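Local coordinates for uncharacterized protein (Bacteroides ovatus, PDB 4IPB) that is of unknown function but belongs to a PepSY-like family of putative beta-lactamase-inhibitor-like proteins, at residues 50-54 and 89-93. Residues are numbered along the deposited sequence; the frame is centred on the assembly and turned at random.
Sequences GQWVM and VEFPK
W52 lays the six-membered part of its indole over P92, a CH-pi contact that illustrates how two neighbouring strands of an antiparallel sheet can part company with side-chain packing in place of backbone hydrogen bonds. Strands 52-58 and 82-90 are neighbours in the antiparallel sheet of this PepSY-like protein, and E90 still pairs with T55; beyond that point no hydrogen bond joins 50-54 to 89-93. Toward the neighbouring strand 40-46, V53 and M54 both face W45, a classic beta bulge. The W52 torsion (chi1 173°) sets CG anti to the backbone N, and the indole reaches across to 89-93. P92 CD sits 3.9 Å from the six-ring centroid, 21° off the normal, while W52 CH2 approaches F91 C at 3.5 Å. The indole N-H is bonded to T55 OG1, which helps fix the ring's rotation.

The more deeply buried but looser part lies round M54, a selenomethionine. Its extended chain runs beside F91 in an oblique Met-aromatic contact, SE lying 5.2 Å from the ring centroid, and F139 of helix 136-139 touches both residues and V89. P92, by contrast, packs closely yet belongs to the solvent side, and partly exposed E90 directs its carboxylate to a bound glycerol. Between these two regions M54 CA makes a CA-H...O contact with E90 O, 3.1 Å away.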
loop_
_atom_site.group_PDB
_atom_site.type_symbol
_atom_site.label_atom_id
_atom_site.label_comp_id
_atom_site.label_asym_id
_atom_site.label_seq_id
_atom_site.Cartn_x
_atom_site.Cartn_y
_atom_site.Cartn_z
ATOM N N GLY A 50 10.325 3.367 16.976
ATOM C CA GLY A 50 10.071 1.960 16.779
ATOM C C GLY A 50 8.581 1.611 16.735
ATOM O O GLY A 50 8.221 0.444 16.877
ATOM N N GLN A 51 7.713 2.576 16.557
ATOM C CA GLN A 51 6.291 2.351 16.516
ATOM C C GLN A 51 5.845 2.142 15.061
ATOM O O GLN A 51 6.229 2.864 14.160
ATOM C CB GLN A 51 5.517 3.553 17.074
ATOM C CG GLN A 51 5.874 3.866 18.519
ATOM C CD GLN A 51 5.388 5.203 19.044
ATOM O OE1 GLN A 51 5.356 6.219 18.366
ATOM N NE2 GLN A 51 5.020 5.193 20.330
ATOM N N TRP A 52 4.981 1.157 14.885
ATOM C CA TRP A 52 4.392 0.867 13.597
ATOM C C TRP A 52 3.458 2.013 13.177
ATOM O O TRP A 52 2.630 2.469 13.962
ATOM C CB TRP A 52 3.570 -0.404 13.708
ATOM C CG TRP A 52 2.770 -0.740 12.486
ATOM C CD1 TRP A 52 3.253 -0.983 11.249
ATOM C CD2 TRP A 52 1.352 -0.838 12.414
ATOM N NE1 TRP A 52 2.213 -1.198 10.397
ATOM C CE2 TRP A 52 1.031 -1.118 11.074
ATOM C CE3 TRP A 52 0.308 -0.677 13.341
ATOM C CZ2 TRP A 52 -0.257 -1.295 10.644
ATOM C CZ3 TRP A 52 -0.958 -0.859 12.894
ATOM C CH2 TRP A 52 -1.225 -1.185 11.572
ATOM N N VAL A 53 3.652 2.481 11.953
ATOM C CA VAL A 53 2.830 3.543 11.357
ATOM C C VAL A 53 1.912 3.153 10.211
ATOM O O VAL A 53 0.894 3.815 10.024
ATOM C CB VAL A 53 3.632 4.787 11.062
ATOM C CG1 VAL A 53 4.191 5.340 12.384
ATOM C CG2 VAL A 53 4.659 4.588 10.001
HETATM N N MSE A 54 2.294 2.157 9.431
HETATM C CA MSE A 54 1.410 1.644 8.316
HETATM C C MSE A 54 1.963 0.382 7.724
HETATM O O MSE A 54 3.200 0.175 7.671
HETATM C CB MSE A 54 1.096 2.695 7.242
HETATM C CG MSE A 54 2.283 3.174 6.502
HETATM SE SE MSE A 54 1.741 4.461 5.082
HETATM C CE MSE A 54 3.408 4.646 4.274
ATOM N N VAL A 89 -3.925 -0.701 2.508
ATOM C CA VAL A 89 -3.120 0.208 3.363
ATOM C C VAL A 89 -3.780 0.238 4.713
ATOM O O VAL A 89 -4.956 0.577 4.826
ATOM C CB VAL A 89 -2.962 1.629 2.785
ATOM C CG1 VAL A 89 -1.948 2.411 3.606
ATOM C CG2 VAL A 89 -2.544 1.597 1.346
ATOM N N GLU A 90 -3.062 -0.183 5.742
ATOM C CA GLU A 90 -3.581 -0.264 7.087
ATOM C C GLU A 90 -2.775 0.582 8.024
ATOM O O GLU A 90 -1.555 0.748 7.835
ATOM C CB GLU A 90 -3.586 -1.678 7.601
ATOM C CG GLU A 90 -4.462 -2.615 6.782
ATOM C CD GLU A 90 -4.289 -4.076 7.180
ATOM O OE1 GLU A 90 -3.273 -4.688 6.739
ATOM O OE2 GLU A 90 -5.177 -4.568 7.925
ATOM N N PHE A 91 -3.448 1.113 9.048
ATOM C CA PHE A 91 -2.823 2.060 9.992
ATOM C C PHE A 91 -3.208 1.741 11.433
ATOM O O PHE A 91 -4.276 1.141 11.683
ATOM C CB PHE A 91 -3.333 3.487 9.725
ATOM C CG PHE A 91 -3.197 3.955 8.316
ATOM C CD1 PHE A 91 -2.082 4.613 7.931
ATOM C CD2 PHE A 91 -4.280 3.920 7.440
ATOM C CE1 PHE A 91 -1.926 5.072 6.630
ATOM C CE2 PHE A 91 -4.170 4.440 6.154
ATOM C CZ PHE A 91 -3.003 5.009 5.747
ATOM N N PRO A 92 -2.452 2.249 12.422
ATOM C CA PRO A 92 -2.820 1.979 13.816
ATOM C C PRO A 92 -4.093 2.699 14.207
ATOM O O PRO A 92 -4.831 2.185 15.011
ATOM C CB PRO A 92 -1.577 2.468 14.624
ATOM C CG PRO A 92 -0.766 3.301 13.654
ATOM C CD PRO A 92 -1.052 2.714 12.304
ATOM N N LYS A 93 -4.319 3.893 13.669
ATOM C CA LYS A 93 -5.455 4.687 14.054
ATOM C C LYS A 93 -6.394 5.018 12.885
ATOM O O LYS A 93 -7.566 5.096 13.118
ATOM C CB LYS A 93 -4.985 5.994 14.707
ATOM C CG LYS A 93 -6.084 6.869 15.320
ATOM C CD LYS A 93 -5.564 8.293 15.638
ATOM C CE LYS A 93 -5.556 8.553 17.118
ATOM N NZ LYS A 93 -5.157 9.964 17.402
#